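Nitrogenase molybdenum-iron protein beta chain (Clostridium pasteurianum, PDB 4WES) forms, with the alpha chain, the molybdenum-iron component of nitrogenase, which reduces dinitrogen to ammonium, and shares an [8Fe-7S] cluster with that chain. Local coordinates at residues G34-L39 with G223-D228; S93-D98 with Y216-E221. All blocks are in the same frame, centred on the assembly; numbering follows the deposited sequence.

Contact 1. Residues G34-L39 with G223-D228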
ATOM      1  N   GLY B  34     -21.719 -19.601  -0.601  1.00  9.79           N
ATOM      2  CA  GLY B  34     -21.593 -19.641   0.856  1.00 10.10           C
ATOM      3  C   GLY B  34     -22.346 -20.780   1.512  1.00 10.38           C
ATOM      4  O   GLY B  34     -22.490 -20.772   2.749  1.00 10.79           O
ATOM      5  N   ILE B  35     -22.827 -21.731   0.718  1.00 10.47           N
ATOM      6  CA  ILE B  35     -23.425 -22.987   1.180  1.00 10.63           C
ATOM      7  C   ILE B  35     -22.491 -24.122   0.822  1.00 10.95           C
ATOM      8  O   ILE B  35     -22.072 -24.218  -0.340  1.00 10.94           O
ATOM      9  CB  ILE B  35     -24.790 -23.244   0.510  1.00 11.15           C
ATOM     10  CG1 ILE B  35     -25.753 -22.076   0.710  1.00 11.79           C
ATOM     11  CG2 ILE B  35     -25.357 -24.579   0.984  1.00 11.52           C
ATOM     12  CD1 ILE B  35     -27.005 -22.211  -0.115  1.00 13.47           C
ATOM     13  N   HIS B  36     -22.143 -24.984   1.787  1.00 10.87           N
ATOM     14  CA  HIS B  36     -21.228 -26.062   1.486  1.00 10.76           C
ATOM     15  C   HIS B  36     -21.849 -27.056   0.484  1.00 11.31           C
ATOM     16  O   HIS B  36     -23.031 -27.436   0.611  1.00 12.04           O
ATOM     17  CB  HIS B  36     -20.871 -26.786   2.787  1.00 11.67           C
ATOM     18  CG  HIS B  36     -19.841 -27.842   2.637  1.00 12.43           C
ATOM     19  ND1 HIS B  36     -18.542 -27.571   2.272  1.00 12.41           N
ATOM     20  CD2 HIS B  36     -19.898 -29.181   2.834  1.00 13.12           C
ATOM     21  CE1 HIS B  36     -17.847 -28.694   2.220  1.00 13.78           C
ATOM     22  NE2 HIS B  36     -18.649 -29.684   2.567  1.00 14.45           N
ATOM     23  N   ASN B  37     -21.048 -27.493  -0.494  1.00 11.03           N
ATOM     24  CA  ASN B  37     -21.458 -28.506  -1.462  1.00 10.73           C
ATOM     25  C   ASN B  37     -22.653 -28.051  -2.287  1.00 11.57           C
ATOM     26  O   ASN B  37     -23.477 -28.843  -2.715  1.00 12.06           O
ATOM     27  CB  ASN B  37     -21.698 -29.880  -0.808  1.00 12.21           C
ATOM     28  CG  ASN B  37     -20.439 -30.509  -0.316  1.00 12.13           C
ATOM     29  OD1 ASN B  37     -19.336 -29.977  -0.514  1.00 13.79           O
ATOM     30  ND2 ASN B  37     -20.598 -31.665   0.355  1.00 13.89           N
ATOM     31  N   CYS B  38     -22.705 -26.747  -2.547  1.00 10.85           N
ATOM     32  CA  CYS B  38     -23.745 -26.146  -3.378  1.00 10.41           C
ATOM     33  C   CYS B  38     -23.217 -25.751  -4.743  1.00  9.92           C
ATOM     34  O   CYS B  38     -22.176 -25.091  -4.854  1.00 11.54           O
ATOM     35  CB  CYS B  38     -24.271 -24.899  -2.686  1.00 10.79           C
ATOM     36  SG  CYS B  38     -25.519 -23.989  -3.583  1.00 11.93           S
ATOM     37  N   LEU B  39     -23.945 -26.135  -5.795  1.00 10.22           N
ATOM     38  CA  LEU B  39     -23.696 -25.571  -7.101  1.00 10.41           C
ATOM     39  C   LEU B  39     -24.765 -24.493  -7.384  1.00 10.01           C
ATOM     40  O   LEU B  39     -25.953 -24.807  -7.490  1.00 11.08           O
ATOM     41  CB  LEU B  39     -23.724 -26.633  -8.212  1.00 10.56           C
ATOM     42  CG  LEU B  39     -23.281 -26.159  -9.582  1.00 10.94           C
ATOM     43  CD1 LEU B  39     -21.848 -25.680  -9.563  1.00 12.50           C
ATOM     44  CD2 LEU B  39     -23.511 -27.236 -10.613  1.00 13.22           C
ATOM     45  N   GLY B 223     -18.202 -22.976   3.460  1.00 10.97           N
ATOM     46  CA  GLY B 223     -19.632 -22.862   3.204  1.00 11.17           C
ATOM     47  C   GLY B 223     -20.403 -23.404   4.398  1.00 11.63           C
ATOM     48  O   GLY B 223     -19.981 -24.359   5.066  1.00 12.59           O
ATOM     49  N   THR B 224     -21.544 -22.804   4.676  1.00 11.74           N
ATOM     50  CA  THR B 224     -22.380 -23.313   5.770  1.00 11.89           C
ATOM     51  C   THR B 224     -23.035 -24.617   5.355  1.00 12.33           C
ATOM     52  O   THR B 224     -23.515 -24.750   4.240  1.00 12.53           O
ATOM     53  CB  THR B 224     -23.428 -22.276   6.135  1.00 12.32           C
ATOM     54  OG1 THR B 224     -22.718 -21.052   6.361  1.00 15.63           O
ATOM     55  CG2 THR B 224     -24.211 -22.673   7.395  1.00 12.74           C
ATOM     56  N   LYS B 225     -23.012 -25.616   6.242  1.00 12.96           N
ATOM     57  CA  LYS B 225     -23.572 -26.909   5.937  1.00 14.00           C
ATOM     58  C   LYS B 225     -25.083 -26.872   5.936  1.00 12.93           C
ATOM     59  O   LYS B 225     -25.712 -26.178   6.750  1.00 13.25           O
ATOM     60  CB  LYS B 225     -23.071 -27.960   6.952  1.00 16.44           C
ATOM     61  CG  LYS B 225     -21.562 -28.159   6.825  1.00 25.79           C
ATOM     62  CD  LYS B 225     -21.091 -29.494   7.324  1.00 29.08           C
ATOM     63  CE  LYS B 225     -19.793 -29.907   6.652  1.00 40.58           C
ATOM     64  NZ  LYS B 225     -18.761 -28.847   6.756  1.00 36.08           N
ATOM     65  N   ILE B 226     -25.665 -27.664   5.036  1.00 14.15           N
ATOM     66  CA  ILE B 226     -27.120 -27.783   4.938  1.00 13.54           C
ATOM     67  C   ILE B 226     -27.779 -28.069   6.287  1.00 14.00           C
ATOM     68  O   ILE B 226     -28.793 -27.466   6.617  1.00 15.85           O
ATOM     69  CB  ILE B 226     -27.471 -28.879   3.913  1.00 15.23           C
ATOM     70  CG1 ILE B 226     -27.150 -28.424   2.487  1.00 15.58           C
ATOM     71  CG2 ILE B 226     -28.941 -29.301   4.009  1.00 18.90           C
ATOM     72  CD1 ILE B 226     -26.999 -29.556   1.508  1.00 16.72           C
ATOM     73  N   GLU B 227     -27.196 -28.949   7.082  1.00 14.87           N
ATOM     74  CA  GLU B 227     -27.832 -29.288   8.352  1.00 15.37           C
ATOM     75  C   GLU B 227     -27.869 -28.086   9.278  1.00 14.94           C
ATOM     76  O   GLU B 227     -28.800 -27.922  10.060  1.00 15.85           O
ATOM     77  CB  GLU B 227     -27.130 -30.470   9.011  1.00 20.34           C
ATOM     78  CG  GLU B 227     -25.606 -30.327   9.040  1.00 34.15           C
ATOM     79  CD  GLU B 227     -24.842 -30.983   7.862  1.00 53.47           C
ATOM     80  OE1 GLU B 227     -25.154 -30.770   6.616  1.00 23.27           O
ATOM     81  OE2 GLU B 227     -23.867 -31.710   8.238  1.00 40.45           O
ATOM     82  N   ASP B 228     -26.851 -27.235   9.197  1.00 14.50           N
ATOM     83  CA  ASP B 228     -26.858 -26.023   9.993  1.00 14.40           C
ATOM     84  C   ASP B 228     -27.807 -24.962   9.469  1.00 14.51           C
ATOM     85  O   ASP B 228     -28.402 -24.208  10.253  1.00 14.52           O
ATOM     86  CB  ASP B 228     -25.432 -25.502  10.164  1.00 15.52           C
ATOM     87  CG  ASP B 228     -24.577 -26.477  10.975  1.00 18.27           C
ATOM     88  OD1 ASP B 228     -23.434 -26.746  10.539  1.00 24.06           O
ATOM     89  OD2 ASP B 228     -25.079 -26.969  12.047  1.00 19.52           O
TER
HETATM   90  O   HOH W   1     -23.803 -28.674   3.068  1.00 15.26           O
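I35 and T224 form an isolated beta bridge, where the type II turn I35-C38 leading into strand 38-43 meets the extended residues just before helix 226-231. Two backbone hydrogen bonds make it: T224 N donates to G34 O (3.0 Å), and H36 N returns a bond to T224 O (2.8 Å). Two longer CA-H...O contacts accompany them, from G223 CA to G34 O and from I35 CA to T224 O. G223, with no side chain, brings its CA close against the peptide between I35 and H36.

Side-chain packing centres on H36. H36 CG stands anti to the backbone N (chi1 -175°), and H36 CB rests 3.4 Å from G223 O. The imidazole runs alongside the K225 chain, whose bend at chi4 puts NZ over one ring face, offset toward the rim; N37 OD1 occupies the opposite face. H36 ND1 is hydrogen-bonded to G222 O, which probably helps set the ring's rotation, while T224 OG1 is engaged by M200 O.

Beyond the bridge a water continues the link at the first turn of the helix, donating to H36 O and accepting from I226 N, each at 2.9 Å.

Contact 2. Residues S93-D98 with Y216-E221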
ATOM      1  N   SER B  93     -25.753 -35.920 -12.077  1.00 15.04           N
ATOM      2  CA  SER B  93     -24.967 -37.045 -12.627  1.00 16.63           C
ATOM      3  C   SER B  93     -23.497 -36.707 -12.793  1.00 15.35           C
ATOM      4  O   SER B  93     -22.634 -37.509 -12.418  1.00 18.01           O
ATOM      5  CB  SER B  93     -25.563 -37.512 -13.964  1.00 19.35           C
ATOM      6  OG  SER B  93     -25.502 -36.494 -14.992  1.00 18.28           O
ATOM      7  N   LEU B  94     -23.176 -35.535 -13.348  1.00 13.54           N
ATOM      8  CA  LEU B  94     -21.795 -35.191 -13.625  1.00 13.94           C
ATOM      9  C   LEU B  94     -21.093 -34.600 -12.447  1.00 13.38           C
ATOM     10  O   LEU B  94     -19.885 -34.817 -12.301  1.00 14.34           O
ATOM     11  CB  LEU B  94     -21.689 -34.206 -14.784  1.00 15.42           C
ATOM     12  CG  LEU B  94     -22.010 -34.704 -16.168  1.00 16.79           C
ATOM     13  CD1 LEU B  94     -21.901 -33.554 -17.171  1.00 15.31           C
ATOM     14  CD2 LEU B  94     -21.074 -35.835 -16.573  1.00 16.05           C
ATOM     15  N   TYR B  95     -21.787 -33.751 -11.677  1.00 11.99           N
ATOM     16  CA  TYR B  95     -21.129 -32.901 -10.704  1.00 11.43           C
ATOM     17  C   TYR B  95     -21.542 -33.132  -9.263  1.00 11.84           C
ATOM     18  O   TYR B  95     -20.884 -32.626  -8.357  1.00 14.07           O
ATOM     19  CB  TYR B  95     -21.321 -31.432 -11.117  1.00 12.61           C
ATOM     20  CG  TYR B  95     -20.809 -31.154 -12.532  1.00 11.41           C
ATOM     21  CD1 TYR B  95     -19.505 -31.469 -12.885  1.00 11.51           C
ATOM     22  CD2 TYR B  95     -21.656 -30.666 -13.510  1.00 12.38           C
ATOM     23  CE1 TYR B  95     -19.038 -31.268 -14.175  1.00 11.24           C
ATOM     24  CE2 TYR B  95     -21.186 -30.430 -14.806  1.00 11.84           C
ATOM     25  CZ  TYR B  95     -19.884 -30.766 -15.124  1.00 10.86           C
ATOM     26  OH  TYR B  95     -19.407 -30.549 -16.402  1.00 11.51           O
ATOM     27  N   ASN B  96     -22.636 -33.862  -9.048  1.00 12.87           N
ATOM     28  CA  ASN B  96     -23.002 -34.328  -7.716  1.00 13.62           C
ATOM     29  C   ASN B  96     -22.898 -33.311  -6.566  1.00 13.56           C
ATOM     30  O   ASN B  96     -22.327 -33.609  -5.527  1.00 14.81           O
ATOM     31  CB  ASN B  96     -22.173 -35.570  -7.360  1.00 15.58           C
ATOM     32  CG  ASN B  96     -22.731 -36.310  -6.178  1.00 20.58           C
ATOM     33  OD1 ASN B  96     -23.947 -36.355  -5.966  1.00 25.01           O
ATOM     34  ND2 ASN B  96     -21.849 -36.910  -5.415  1.00 28.47           N
ATOM     35  N   PRO B  97     -23.485 -32.093  -6.713  1.00 12.44           N
ATOM     36  CA  PRO B  97     -23.608 -31.238  -5.544  1.00 11.80           C
ATOM     37  C   PRO B  97     -24.585 -31.879  -4.552  1.00 11.90           C
ATOM     38  O   PRO B  97     -25.370 -32.755  -4.934  1.00 13.28           O
ATOM     39  CB  PRO B  97     -24.189 -29.948  -6.132  1.00 12.04           C
ATOM     40  CG  PRO B  97     -25.022 -30.437  -7.263  1.00 12.55           C
ATOM     41  CD  PRO B  97     -24.253 -31.582  -7.862  1.00 12.81           C
ATOM     42  N   ASP B  98     -24.583 -31.393  -3.309  1.00 11.66           N
ATOM     43  CA  ASP B  98     -25.617 -31.801  -2.340  1.00 12.28           C
ATOM     44  C   ASP B  98     -26.885 -30.948  -2.498  1.00 12.45           C
ATOM     45  O   ASP B  98     -27.985 -31.376  -2.135  1.00 14.28           O
ATOM     46  CB  ASP B  98     -25.087 -31.729  -0.915  1.00 12.68           C
ATOM     47  CG  ASP B  98     -24.061 -32.796  -0.619  1.00 13.85           C
ATOM     48  OD1 ASP B  98     -23.926 -33.754  -1.402  1.00 17.21           O
ATOM     49  OD2 ASP B  98     -23.384 -32.660   0.412  1.00 14.88           O
ATOM     50  N   TYR B 216      -7.763 -29.896  -7.591  1.00 11.42           N
ATOM     51  CA  TYR B 216      -8.931 -29.041  -7.683  1.00 10.73           C
ATOM     52  C   TYR B 216     -10.095 -29.714  -7.000  1.00 11.90           C
ATOM     53  O   TYR B 216     -10.370 -30.883  -7.274  1.00 13.73           O
ATOM     54  CB  TYR B 216      -9.302 -28.753  -9.144  1.00 11.63           C
ATOM     55  CG  TYR B 216     -10.601 -28.014  -9.238  1.00 10.51           C
ATOM     56  CD1 TYR B 216     -10.724 -26.715  -8.790  1.00 10.81           C
ATOM     57  CD2 TYR B 216     -11.738 -28.639  -9.733  1.00 11.11           C
ATOM     58  CE1 TYR B 216     -11.929 -26.036  -8.830  1.00 10.83           C
ATOM     59  CE2 TYR B 216     -12.941 -27.978  -9.780  1.00 11.41           C
ATOM     60  CZ  TYR B 216     -13.044 -26.694  -9.332  1.00 10.47           C
ATOM     61  OH  TYR B 216     -14.258 -26.066  -9.353  1.00 12.16           O
ATOM     62  N   LYS B 217     -10.763 -28.987  -6.112  1.00 11.59           N
ATOM     63  CA  LYS B 217     -11.879 -29.497  -5.347  1.00 14.08           C
ATOM     64  C   LYS B 217     -13.086 -28.642  -5.761  1.00 13.45           C
ATOM     65  O   LYS B 217     -13.186 -27.479  -5.428  1.00 15.25           O
ATOM     66  CB  LYS B 217     -11.567 -29.388  -3.842  1.00 18.37           C
ATOM     67  CG  LYS B 217     -12.499 -30.087  -2.902  1.00 25.43           C
ATOM     68  CD  LYS B 217     -12.005 -29.981  -1.461  1.00 32.76           C
ATOM     69  CE  LYS B 217     -13.129 -30.347  -0.532  1.00 31.94           C
ATOM     70  NZ  LYS B 217     -13.012 -31.816  -0.244  1.00 48.72           N
ATOM     71  N   MET B 218     -14.020 -29.244  -6.487  1.00 12.18           N
ATOM     72  CA  MET B 218     -15.159 -28.462  -6.982  1.00 13.22           C
ATOM     73  C   MET B 218     -15.938 -27.740  -5.921  1.00 11.68           C
ATOM     74  O   MET B 218     -16.289 -26.581  -6.068  1.00 12.67           O
ATOM     75  CB  MET B 218     -16.069 -29.331  -7.822  1.00 14.37           C
ATOM     76  CG  MET B 218     -17.177 -28.583  -8.473  1.00 16.45           C
ATOM     77  SD  MET B 218     -17.864 -29.579  -9.838  1.00 20.21           S
ATOM     78  CE  MET B 218     -19.135 -28.535 -10.194  1.00 24.06           C
ATOM     79  N   TYR B 219     -16.238 -28.482  -4.846  1.00 11.00           N
ATOM     80  CA  TYR B 219     -16.915 -27.941  -3.666  1.00 12.17           C
ATOM     81  C   TYR B 219     -15.872 -27.752  -2.595  1.00 11.84           C
ATOM     82  O   TYR B 219     -15.434 -28.722  -1.963  1.00 12.89           O
ATOM     83  CB  TYR B 219     -18.077 -28.852  -3.218  1.00 11.85           C
ATOM     84  CG  TYR B 219     -19.004 -29.171  -4.368  1.00 12.27           C
ATOM     85  CD1 TYR B 219     -19.742 -28.168  -4.981  1.00 12.59           C
ATOM     86  CD2 TYR B 219     -19.067 -30.429  -4.903  1.00 12.99           C
ATOM     87  CE1 TYR B 219     -20.518 -28.418  -6.091  1.00 12.65           C
ATOM     88  CE2 TYR B 219     -19.851 -30.705  -5.996  1.00 13.34           C
ATOM     89  CZ  TYR B 219     -20.568 -29.683  -6.614  1.00 12.40           C
ATOM     90  OH  TYR B 219     -21.329 -29.922  -7.717  1.00 13.54           O
ATOM     91  N   PRO B 220     -15.452 -26.503  -2.370  1.00 12.72           N
ATOM     92  CA  PRO B 220     -14.396 -26.302  -1.409  1.00 13.03           C
ATOM     93  C   PRO B 220     -14.826 -26.668   0.018  1.00 12.30           C
ATOM     94  O   PRO B 220     -16.009 -26.841   0.325  1.00 12.63           O
ATOM     95  CB  PRO B 220     -14.093 -24.792  -1.547  1.00 13.82           C
ATOM     96  CG  PRO B 220     -14.517 -24.447  -2.945  1.00 14.25           C
ATOM     97  CD  PRO B 220     -15.747 -25.270  -3.125  1.00 12.68           C
ATOM     98  N   GLU B 221     -13.849 -26.661   0.917  1.00 12.93           N
ATOM     99  CA  GLU B 221     -14.089 -27.047   2.280  1.00 14.67           C
ATOM    100  C   GLU B 221     -15.126 -26.157   3.002  1.00 13.89           C
ATOM    101  O   GLU B 221     -15.853 -26.677   3.883  1.00 14.11           O
ATOM    102  CB  GLU B 221     -12.754 -27.010   3.049  1.00 18.83           C
ATOM    103  CG  GLU B 221     -11.678 -27.936   2.521  1.00 32.55           C
ATOM    104  CD  GLU B 221     -11.724 -29.335   3.101  1.00 70.64           C
ATOM    105  OE1 GLU B 221     -10.663 -30.002   3.083  1.00135.81           O
ATOM    106  OE2 GLU B 221     -12.809 -29.761   3.557  1.00 69.50           O
TER
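The ring of Y219 points its hydroxyl end at the C-terminal part of helix 81-95, with Y95 O at its edge, close to the ring plane. M218 CG lies over the centre of one face of this ring, 4.0 Å above it, while P97 CA and N96 O approach obliquely. The Y95 ring carries L94 CB over the centre of one face; the methyl end of M218 reaches it at a slant.

A single hydrogen bond joins the segments, from Y219 OH to Y95 O (2.8 Å). The hydroxyl comes from far above the carbonyl plane, 60° out of it. It arrives just before N96, which leaves helical angles with positive phi; residues 96-98 connect helix 81-95 to strand 99-104 of a parallel sheet, and the loop before helix 226-231 packs on them. P97 N, which has no hydrogen to give, is only 3.2 Å from Y219 OH, and P97 CB lies 3.3 Å from the same oxygen, its ring crossing the phenol at a slant.

M218 adds a Met-aromatic contact. With CG anti to the backbone N (chi1 -174°) and the chain extended beyond it, M218 SD lies 4.9 Å from the Y95 ring centroid, 53° off the normal, and M218 CE packs 3.7 Å from Y95 CB. The two side chains cross at about a right angle.

The contact borders the alpha chain: Y95 OH is hydrogen-bonded to I47 O and H447 N of that chain, whose I48 packs on both Y95 and M218. Y95 thus has partners in two directions: its carbonyl takes the loop tyrosine, its phenol the alpha chain. The chemistry implies a mainly apolar junction whose one polar link gives the carbonyl of Y95 a side-chain donor.

How the contacts relate
Contacts 1 and 2 lie side by side, their centres about 12 Å apart, and residues 216-221 and 223-228 are separated by G222 alone. Both pack the connection between strand 198-200 and helix 226-231 against the segments that lead into strands 38-43 and 99-104. N37 and D98, which precede these neighbouring parallel strands, join the contacts directly: N37 O probably accepts a hydrogen bond from D98 N (2.8 Å), and N37 ND2 bonds to D98 OD2. N37 OD1 also packs 3.2 Å from Y219 CB, tying the turn of contact 1 to the tyrosine of contact 2. Neither contact belongs to the [8Fe-7S] cluster pocket or the iron sites.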